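Local coordinates for protein glycogen synthase (PDB 6GNF) that is a bacterial glycogen (starch) synthase, a two-domain glycosyltransferase of the GT-B fold, with ADP bound in the model, at residues 309-322 and 413-425. Sequence-based numbering, arbitrary orientation.
Sequences TWNPQKDKFILANY and DSKLAHFITAGAD. With ADP (adenosine-5'-diphosphate), chain F.
His418 lies flat between two aromatic rings of the 309-322 loop. On one face the six-membered Trp310 ring stacks almost parallel, planes 8° and centroids 3.7 Å apart; on the opposite face Phe317 forms an offset stack tilted by 21°, its CD1 over the imidazole centre. At the ring edge His418 ND1 donates to Asp315 OD2 at 2.6 Å, setting the edge turned to the carboxylate. That bond is bent (144° at the hydrogen) and arrives on the syn side of a carboxylate nearly upright to the imidazole. With CG anti to the backbone N, Asp315 engages both oxygens: OD2 also bonds Tyr446 OH, while OD1 accepts from Phe317 N, closing an Asx turn, and from Ile318 N, three residues on. Helix 414-423 belongs to the Rossmann-like GT-B domain with the parallel sheet; the loop, after strand 298-300 of the other sheet, packs along its outer side. Ile318 CG2 meets Ala422 CB at 3.8 Å near the helix C-terminus; mid-helix, Leu319 CD1 lies 3.4 Å from Phe419 CZ. In the first helical turn Ala417 CB touches the Trp310 edge (CH2, 4.1 Å) and ADP C2 (4.0 Å); Asp413 N makes a weak hydrogen bond to ADP N1 (3.3 Å).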
ATOM      1  N   THR A 309      -7.994 -15.702   0.814  1.00 81.84           N
ATOM      2  CA  THR A 309      -9.243 -14.937   0.800  1.00 81.01           C
ATOM      3  C   THR A 309      -9.733 -14.655  -0.625  1.00 78.18           C
ATOM      4  O   THR A 309     -10.941 -14.654  -0.873  1.00 77.28           O
ATOM      5  CB  THR A 309      -9.087 -13.585   1.538  1.00 80.75           C
ATOM      6  OG1 THR A 309      -8.582 -13.812   2.858  1.00 82.10           O
ATOM      7  CG2 THR A 309     -10.427 -12.839   1.626  1.00 79.52           C
ATOM      8  N   TRP A 310      -8.792 -14.410  -1.542  1.00 74.58           N
ATOM      9  CA  TRP A 310      -9.108 -13.978  -2.900  1.00 76.48           C
ATOM     10  C   TRP A 310      -8.829 -15.057  -3.948  1.00 77.38           C
ATOM     11  O   TRP A 310      -7.726 -15.130  -4.501  1.00 77.71           O
ATOM     12  CB  TRP A 310      -8.323 -12.707  -3.242  1.00 75.45           C
ATOM     13  CG  TRP A 310      -8.745 -11.528  -2.440  1.00 76.75           C
ATOM     14  CD1 TRP A 310      -8.203 -11.109  -1.262  1.00 78.33           C
ATOM     15  CD2 TRP A 310      -9.807 -10.618  -2.742  1.00 77.27           C
ATOM     16  NE1 TRP A 310      -8.859  -9.991  -0.814  1.00 78.60           N
ATOM     17  CE2 TRP A 310      -9.850  -9.669  -1.703  1.00 78.05           C
ATOM     18  CE3 TRP A 310     -10.730 -10.516  -3.786  1.00 80.62           C
ATOM     19  CZ2 TRP A 310     -10.771  -8.624  -1.679  1.00 80.06           C
ATOM     20  CZ3 TRP A 310     -11.654  -9.475  -3.764  1.00 81.98           C
ATOM     21  CH2 TRP A 310     -11.666  -8.545  -2.717  1.00 82.40           C
ATOM     22  N   ASN A 311      -9.807 -15.932  -4.153  1.00 76.47           N
ATOM     23  CA  ASN A 311      -9.812 -16.826  -5.303  1.00 78.89           C
ATOM     24  C   ASN A 311     -11.223 -17.326  -5.547  1.00 77.74           C
ATOM     25  O   ASN A 311     -11.943 -17.646  -4.595  1.00 75.57           O
ATOM     26  CB  ASN A 311      -8.843 -18.004  -5.153  1.00 80.44           C
ATOM     27  CG  ASN A 311      -9.299 -19.024  -4.126  1.00 82.75           C
ATOM     28  OD1 ASN A 311      -9.835 -20.075  -4.473  1.00 84.04           O
ATOM     29  ND2 ASN A 311      -9.075 -18.732  -2.875  1.00 83.55           N
ATOM     30  N   PRO A 312     -11.598 -17.447  -6.823  1.00 77.05           N
ATOM     31  CA  PRO A 312     -12.975 -17.748  -7.160  1.00 77.84           C
ATOM     32  C   PRO A 312     -13.449 -19.112  -6.677  1.00 78.58           C
ATOM     33  O   PRO A 312     -14.646 -19.291  -6.465  1.00 81.05           O
ATOM     34  CB  PRO A 312     -12.982 -17.662  -8.689  1.00 79.49           C
ATOM     35  CG  PRO A 312     -11.576 -17.908  -9.102  1.00 79.11           C
ATOM     36  CD  PRO A 312     -10.750 -17.295  -8.020  1.00 77.24           C
ATOM     37  N   GLN A 313     -12.528 -20.043  -6.439  1.00 78.66           N
ATOM     38  CA  GLN A 313     -12.894 -21.405  -6.032  1.00 81.51           C
ATOM     39  C   GLN A 313     -13.421 -21.460  -4.600  1.00 81.15           C
ATOM     40  O   GLN A 313     -14.372 -22.190  -4.320  1.00 80.24           O
ATOM     41  CB  GLN A 313     -11.721 -22.384  -6.178  1.00 83.51           C
ATOM     42  CG  GLN A 313     -11.301 -22.685  -7.612  1.00 87.13           C
ATOM     43  CD  GLN A 313     -10.077 -21.905  -8.104  1.00 88.34           C
ATOM     44  OE1 GLN A 313      -9.381 -22.365  -9.008  1.00 94.39           O
ATOM     45  NE2 GLN A 313      -9.788 -20.753  -7.503  1.00 86.92           N
ATOM     46  N   LYS A 314     -12.802 -20.703  -3.699  1.00 82.10           N
ATOM     47  CA  LYS A 314     -13.152 -20.743  -2.271  1.00 82.80           C
ATOM     48  C   LYS A 314     -13.741 -19.442  -1.706  1.00 80.77           C
ATOM     49  O   LYS A 314     -14.138 -19.412  -0.545  1.00 78.80           O
ATOM     50  CB  LYS A 314     -11.924 -21.118  -1.451  1.00 83.44           C
ATOM     51  CG  LYS A 314     -11.322 -22.478  -1.771  1.00 87.99           C
ATOM     52  CD  LYS A 314     -10.033 -22.672  -0.981  1.00 90.82           C
ATOM     53  CE  LYS A 314      -9.122 -23.728  -1.586  1.00 93.94           C
ATOM     54  NZ  LYS A 314      -9.701 -25.094  -1.465  1.00 97.58           N
ATOM     55  N   ASP A 315     -13.814 -18.387  -2.519  1.00 79.39           N
ATOM     56  CA  ASP A 315     -14.364 -17.097  -2.083  1.00 77.83           C
ATOM     57  C   ASP A 315     -15.634 -17.299  -1.248  1.00 80.37           C
ATOM     58  O   ASP A 315     -16.550 -18.004  -1.673  1.00 84.73           O
ATOM     59  CB  ASP A 315     -14.665 -16.233  -3.310  1.00 77.50           C
ATOM     60  CG  ASP A 315     -15.050 -14.806  -2.958  1.00 75.03           C
ATOM     61  OD1 ASP A 315     -16.041 -14.589  -2.227  1.00 74.19           O
ATOM     62  OD2 ASP A 315     -14.318 -13.899  -3.397  1.00 72.00           O
ATOM     63  N   LYS A 316     -15.682 -16.681  -0.067  1.00 80.68           N
ATOM     64  CA  LYS A 316     -16.777 -16.901   0.885  1.00 84.91           C
ATOM     65  C   LYS A 316     -17.893 -15.864   0.835  1.00 84.11           C
ATOM     66  O   LYS A 316     -18.824 -15.935   1.629  1.00 86.08           O
ATOM     67  CB  LYS A 316     -16.231 -16.971   2.310  1.00 86.73           C
ATOM     68  CG  LYS A 316     -15.072 -17.938   2.452  1.00 91.98           C
ATOM     69  CD  LYS A 316     -14.941 -18.475   3.866  1.00 99.66           C
ATOM     70  CE  LYS A 316     -13.806 -19.482   3.969  1.00103.53           C
ATOM     71  NZ  LYS A 316     -13.991 -20.400   5.127  1.00107.41           N
ATOM     72  N   PHE A 317     -17.802 -14.903  -0.078  1.00 82.16           N
ATOM     73  CA  PHE A 317     -18.809 -13.845  -0.187  1.00 82.04           C
ATOM     74  C   PHE A 317     -19.691 -13.983  -1.414  1.00 82.87           C
ATOM     75  O   PHE A 317     -20.895 -13.725  -1.344  1.00 86.51           O
ATOM     76  CB  PHE A 317     -18.132 -12.481  -0.249  1.00 80.01           C
ATOM     77  CG  PHE A 317     -17.312 -12.152   0.961  1.00 78.19           C
ATOM     78  CD1 PHE A 317     -15.973 -12.519   1.027  1.00 76.92           C
ATOM     79  CD2 PHE A 317     -17.872 -11.458   2.025  1.00 78.12           C
ATOM     80  CE1 PHE A 317     -15.208 -12.204   2.138  1.00 76.16           C
ATOM     81  CE2 PHE A 317     -17.113 -11.140   3.136  1.00 77.86           C
ATOM     82  CZ  PHE A 317     -15.779 -11.515   3.193  1.00 76.72           C
ATOM     83  N   ILE A 318     -19.092 -14.374  -2.537  1.00 81.56           N
ATOM     84  CA  ILE A 318     -19.794 -14.364  -3.827  1.00 81.60           C
ATOM     85  C   ILE A 318     -20.859 -15.451  -3.917  1.00 82.89           C
ATOM     86  O   ILE A 318     -20.819 -16.426  -3.175  1.00 82.93           O
ATOM     87  CB  ILE A 318     -18.810 -14.459  -5.019  1.00 81.12           C
ATOM     88  CG1 ILE A 318     -18.048 -15.792  -5.012  1.00 81.65           C
ATOM     89  CG2 ILE A 318     -17.845 -13.276  -4.995  1.00 78.23           C
ATOM     90  CD1 ILE A 318     -16.948 -15.882  -6.051  1.00 80.32           C
ATOM     91  N   LEU A 319     -21.807 -15.257  -4.826  1.00 84.76           N
ATOM     92  CA  LEU A 319     -22.950 -16.150  -4.962  1.00 87.98           C
ATOM     93  C   LEU A 319     -22.628 -17.496  -5.593  1.00 89.43           C
ATOM     94  O   LEU A 319     -23.380 -18.457  -5.401  1.00 90.29           O
ATOM     95  CB  LEU A 319     -24.063 -15.493  -5.783  1.00 90.80           C
ATOM     96  CG  LEU A 319     -25.227 -14.962  -4.950  1.00 92.43           C
ATOM     97  CD1 LEU A 319     -24.781 -13.769  -4.126  1.00 90.00           C
ATOM     98  CD2 LEU A 319     -26.405 -14.602  -5.847  1.00 96.50           C
ATOM     99  N   ALA A 320     -21.562 -17.562  -6.383  1.00 87.46           N
ATOM    100  CA  ALA A 320     -21.171 -18.821  -6.995  1.00 87.14           C
ATOM    101  C   ALA A 320     -19.670 -18.901  -7.168  1.00 84.85           C
ATOM    102  O   ALA A 320     -19.043 -18.001  -7.717  1.00 84.14           O
ATOM    103  CB  ALA A 320     -21.868 -19.005  -8.331  1.00 89.94           C
ATOM    104  N   ASN A 321     -19.097 -19.968  -6.634  1.00 84.23           N
ATOM    105  CA  ASN A 321     -17.695 -20.270  -6.841  1.00 81.90           C
ATOM    106  C   ASN A 321     -17.480 -20.841  -8.242  1.00 82.86           C
ATOM    107  O   ASN A 321     -18.399 -21.391  -8.845  1.00 84.79           O
ATOM    108  CB  ASN A 321     -17.217 -21.258  -5.780  1.00 82.27           C
ATOM    109  CG  ASN A 321     -17.212 -20.661  -4.389  1.00 81.18           C
ATOM    110  OD1 ASN A 321     -17.952 -21.102  -3.515  1.00 83.45           O
ATOM    111  ND2 ASN A 321     -16.381 -19.642  -4.183  1.00 79.27           N
ATOM    112  N   TYR A 322     -16.265 -20.702  -8.754  1.00 81.61           N
ATOM    113  CA  TYR A 322     -15.927 -21.228 -10.066  1.00 82.33           C
ATOM    114  C   TYR A 322     -14.426 -21.385 -10.210  1.00 81.36           C
ATOM    115  O   TYR A 322     -13.666 -20.867  -9.407  1.00 79.28           O
ATOM    116  CB  TYR A 322     -16.478 -20.320 -11.177  1.00 83.41           C
ATOM    117  CG  TYR A 322     -15.938 -18.901 -11.178  1.00 81.62           C
ATOM    118  CD1 TYR A 322     -14.762 -18.580 -11.849  1.00 80.62           C
ATOM    119  CD2 TYR A 322     -16.610 -17.875 -10.519  1.00 80.59           C
ATOM    120  CE1 TYR A 322     -14.265 -17.285 -11.852  1.00 77.95           C
ATOM    121  CE2 TYR A 322     -16.124 -16.577 -10.520  1.00 77.52           C
ATOM    122  CZ  TYR A 322     -14.954 -16.286 -11.189  1.00 76.50           C
ATOM    123  OH  TYR A 322     -14.464 -15.003 -11.167  1.00 71.80           O
ATOM    124  N   ASP A 413     -16.360  -1.755   1.983  1.00 87.76           N
ATOM    125  CA  ASP A 413     -17.292  -2.870   1.948  1.00 87.44           C
ATOM    126  C   ASP A 413     -16.642  -4.068   1.258  1.00 87.40           C
ATOM    127  O   ASP A 413     -16.628  -4.154   0.024  1.00 88.13           O
ATOM    128  CB  ASP A 413     -18.564  -2.433   1.217  1.00 89.74           C
ATOM    129  CG  ASP A 413     -19.663  -3.485   1.261  1.00 90.53           C
ATOM    130  OD1 ASP A 413     -19.385  -4.649   1.628  1.00 91.11           O
ATOM    131  OD2 ASP A 413     -20.820  -3.156   0.927  1.00 88.40           O
ATOM    132  N   SER A 414     -16.117  -4.995   2.058  1.00 84.61           N
ATOM    133  CA  SER A 414     -15.430  -6.169   1.518  1.00 82.22           C
ATOM    134  C   SER A 414     -16.353  -7.041   0.679  1.00 85.10           C
ATOM    135  O   SER A 414     -15.972  -7.514  -0.392  1.00 84.52           O
ATOM    136  CB  SER A 414     -14.797  -6.986   2.630  1.00 80.06           C
ATOM    137  OG  SER A 414     -13.595  -6.350   3.020  1.00 76.63           O
ATOM    138  N   LYS A 415     -17.571  -7.249   1.157  1.00 85.15           N
ATOM    139  CA  LYS A 415     -18.545  -8.053   0.429  1.00 88.53           C
ATOM    140  C   LYS A 415     -18.754  -7.530  -0.997  1.00 88.15           C
ATOM    141  O   LYS A 415     -18.746  -8.307  -1.953  1.00 90.23           O
ATOM    142  CB  LYS A 415     -19.873  -8.087   1.190  1.00 90.92           C
ATOM    143  CG  LYS A 415     -20.961  -8.930   0.546  1.00 94.33           C
ATOM    144  CD  LYS A 415     -22.072  -9.211   1.548  1.00 98.66           C
ATOM    145  CE  LYS A 415     -23.261  -9.912   0.913  1.00103.33           C
ATOM    146  NZ  LYS A 415     -24.093  -8.983   0.096  1.00105.98           N
ATOM    147  N   LEU A 416     -18.945  -6.220  -1.137  1.00 83.29           N
ATOM    148  CA  LEU A 416     -19.177  -5.624  -2.452  1.00 79.60           C
ATOM    149  C   LEU A 416     -17.901  -5.639  -3.302  1.00 75.47           C
ATOM    150  O   LEU A 416     -17.962  -5.788  -4.518  1.00 76.91           O
ATOM    151  CB  LEU A 416     -19.722  -4.203  -2.320  1.00 79.86           C
ATOM    152  CG  LEU A 416     -20.242  -3.559  -3.611  1.00 81.74           C
ATOM    153  CD1 LEU A 416     -21.399  -4.351  -4.201  1.00 84.69           C
ATOM    154  CD2 LEU A 416     -20.666  -2.119  -3.364  1.00 82.42           C
ATOM    155  N   ALA A 417     -16.748  -5.484  -2.665  1.00 71.43           N
ATOM    156  CA  ALA A 417     -15.477  -5.616  -3.369  1.00 71.03           C
ATOM    157  C   ALA A 417     -15.368  -6.996  -4.018  1.00 72.98           C
ATOM    158  O   ALA A 417     -14.977  -7.116  -5.183  1.00 74.10           O
ATOM    159  CB  ALA A 417     -14.306  -5.376  -2.425  1.00 67.79           C
ATOM    160  N   HIS A 418     -15.760  -8.027  -3.273  1.00 72.65           N
ATOM    161  CA  HIS A 418     -15.732  -9.393  -3.774  1.00 71.00           C
ATOM    162  C   HIS A 418     -16.715  -9.558  -4.931  1.00 72.66           C
ATOM    163  O   HIS A 418     -16.376 -10.130  -5.972  1.00 72.63           O
ATOM    164  CB  HIS A 418     -16.021 -10.386  -2.643  1.00 73.52           C
ATOM    165  CG  HIS A 418     -14.826 -10.684  -1.793  1.00 72.91           C
ATOM    166  ND1 HIS A 418     -13.921 -11.673  -2.109  1.00 72.89           N
ATOM    167  CD2 HIS A 418     -14.367 -10.107  -0.657  1.00 73.55           C
ATOM    168  CE1 HIS A 418     -12.961 -11.697  -1.202  1.00 73.11           C
ATOM    169  NE2 HIS A 418     -13.209 -10.756  -0.310  1.00 73.35           N
ATOM    170  N   PHE A 419     -17.930  -9.053  -4.757  1.00 72.06           N
ATOM    171  CA  PHE A 419     -18.925  -9.069  -5.827  1.00 74.28           C
ATOM    172  C   PHE A 419     -18.411  -8.408  -7.113  1.00 75.17           C
ATOM    173  O   PHE A 419     -18.700  -8.877  -8.220  1.00 76.16           O
ATOM    174  CB  PHE A 419     -20.211  -8.363  -5.392  1.00 75.98           C
ATOM    175  CG  PHE A 419     -21.219  -9.259  -4.724  1.00 76.50           C
ATOM    176  CD1 PHE A 419     -20.891  -9.974  -3.583  1.00 75.83           C
ATOM    177  CD2 PHE A 419     -22.514  -9.349  -5.217  1.00 79.40           C
ATOM    178  CE1 PHE A 419     -21.826 -10.780  -2.960  1.00 76.85           C
ATOM    179  CE2 PHE A 419     -23.456 -10.157  -4.601  1.00 81.09           C
ATOM    180  CZ  PHE A 419     -23.108 -10.872  -3.469  1.00 79.49           C
ATOM    181  N   ILE A 420     -17.680  -7.304  -6.968  1.00 74.78           N
ATOM    182  CA  ILE A 420     -17.184  -6.549  -8.131  1.00 74.18           C
ATOM    183  C   ILE A 420     -16.061  -7.309  -8.833  1.00 72.19           C
ATOM    184  O   ILE A 420     -16.060  -7.434 -10.060  1.00 72.06           O
ATOM    185  CB  ILE A 420     -16.705  -5.135  -7.731  1.00 73.80           C
ATOM    186  CG1 ILE A 420     -17.911  -4.251  -7.401  1.00 75.51           C
ATOM    187  CG2 ILE A 420     -15.899  -4.487  -8.852  1.00 73.82           C
ATOM    188  CD1 ILE A 420     -17.568  -3.061  -6.534  1.00 76.36           C
ATOM    189  N   THR A 421     -15.116  -7.817  -8.049  1.00 69.74           N
ATOM    190  CA  THR A 421     -13.981  -8.556  -8.586  1.00 69.08           C
ATOM    191  C   THR A 421     -14.412  -9.781  -9.382  1.00 72.16           C
ATOM    192  O   THR A 421     -13.815 -10.073 -10.414  1.00 73.21           O
ATOM    193  CB  THR A 421     -13.040  -9.005  -7.460  1.00 67.76           C
ATOM    194  OG1 THR A 421     -12.702  -7.875  -6.655  1.00 67.02           O
ATOM    195  CG2 THR A 421     -11.768  -9.622  -8.017  1.00 66.71           C
ATOM    196  N   ALA A 422     -15.411 -10.502  -8.876  1.00 72.94           N
ATOM    197  CA  ALA A 422     -15.906 -11.703  -9.530  1.00 73.66           C
ATOM    198  C   ALA A 422     -16.871 -11.372 -10.660  1.00 74.38           C
ATOM    199  O   ALA A 422     -16.788 -11.947 -11.748  1.00 73.67           O
ATOM    200  CB  ALA A 422     -16.583 -12.607  -8.513  1.00 75.38           C
ATOM    201  N   GLY A 423     -17.756 -10.407 -10.426  1.00 73.24           N
ATOM    202  CA  GLY A 423     -18.846 -10.119 -11.356  1.00 72.39           C
ATOM    203  C   GLY A 423     -18.455  -9.288 -12.560  1.00 71.38           C
ATOM    204  O   GLY A 423     -19.016  -9.456 -13.641  1.00 75.84           O
ATOM    205  N   ALA A 424     -17.510  -8.375 -12.369  1.00 68.76           N
ATOM    206  CA  ALA A 424     -17.089  -7.476 -13.434  1.00 68.96           C
ATOM    207  C   ALA A 424     -16.328  -8.223 -14.521  1.00 69.49           C
ATOM    208  O   ALA A 424     -15.658  -9.221 -14.250  1.00 69.24           O
ATOM    209  CB  ALA A 424     -16.222  -6.354 -12.877  1.00 66.57           C
ATOM    210  N   ASP A 425     -16.415  -7.712 -15.744  1.00 69.72           N
ATOM    211  CA  ASP A 425     -15.614  -8.222 -16.851  1.00 69.58           C
ATOM    212  C   ASP A 425     -14.240  -7.587 -16.839  1.00 69.22           C
ATOM    213  O   ASP A 425     -13.252  -8.218 -17.211  1.00 69.73           O
ATOM    214  CB  ASP A 425     -16.300  -7.909 -18.167  1.00 70.62           C
ATOM    215  CG  ASP A 425     -17.635  -8.577 -18.273  1.00 71.96           C
ATOM    216  OD1 ASP A 425     -17.682  -9.789 -17.996  1.00 71.55           O
ATOM    217  OD2 ASP A 425     -18.625  -7.896 -18.629  1.00 72.84           O
TER
HETATM  218  PB  ADP F 601      -3.382   1.290  -2.266  1.00 64.14           P
HETATM  219  O1B ADP F 601      -2.581   2.283  -3.067  1.00 64.43           O
HETATM  220  O2B ADP F 601      -2.535   0.384  -1.414  1.00 64.53           O
HETATM  221  O3B ADP F 601      -4.577   1.895  -1.580  1.00 60.91           O
HETATM  222  PA  ADP F 601      -3.671  -1.230  -3.637  1.00 84.47           P
HETATM  223  O1A ADP F 601      -2.180  -1.516  -3.515  1.00 69.12           O
HETATM  224  O2A ADP F 601      -4.448  -1.656  -4.876  1.00 82.66           O
HETATM  225  O3A ADP F 601      -3.992   0.344  -3.424  1.00 74.64           O
HETATM  226  O5' ADP F 601      -4.420  -1.865  -2.353  1.00 84.56           O
HETATM  227  C5' ADP F 601      -5.699  -1.388  -1.919  1.00 81.96           C
HETATM  228  C4' ADP F 601      -6.463  -2.571  -1.335  1.00 81.16           C
HETATM  229  O4' ADP F 601      -7.621  -2.158  -0.607  1.00 75.86           O
HETATM  230  C3' ADP F 601      -6.952  -3.483  -2.440  1.00 81.16           C
HETATM  231  O3' ADP F 601      -6.716  -4.833  -2.026  1.00 85.18           O
HETATM  232  C2' ADP F 601      -8.424  -3.165  -2.578  1.00 76.78           C
HETATM  233  O2' ADP F 601      -9.121  -4.358  -2.924  1.00 80.62           O
HETATM  234  C1' ADP F 601      -8.823  -2.643  -1.208  1.00 75.05           C
HETATM  235  N9  ADP F 601      -9.813  -1.531  -1.181  1.00 73.68           N
HETATM  236  C8  ADP F 601      -9.591  -0.242  -1.514  1.00 74.67           C
HETATM  237  N7  ADP F 601     -10.709   0.513  -1.336  1.00 71.25           N
HETATM  238  C5  ADP F 601     -11.670  -0.300  -0.865  1.00 70.72           C
HETATM  239  C6  ADP F 601     -13.085  -0.171  -0.460  1.00 69.42           C
HETATM  240  N6  ADP F 601     -13.723   1.013  -0.522  1.00 72.60           N
HETATM  241  N1  ADP F 601     -13.728  -1.277  -0.028  1.00 70.28           N
HETATM  242  C2  ADP F 601     -13.127  -2.475   0.043  1.00 70.62           C
HETATM  243  N3  ADP F 601     -11.841  -2.661  -0.308  1.00 72.08           N
HETATM  244  C4  ADP F 601     -11.073  -1.640  -0.756  1.00 71.99           C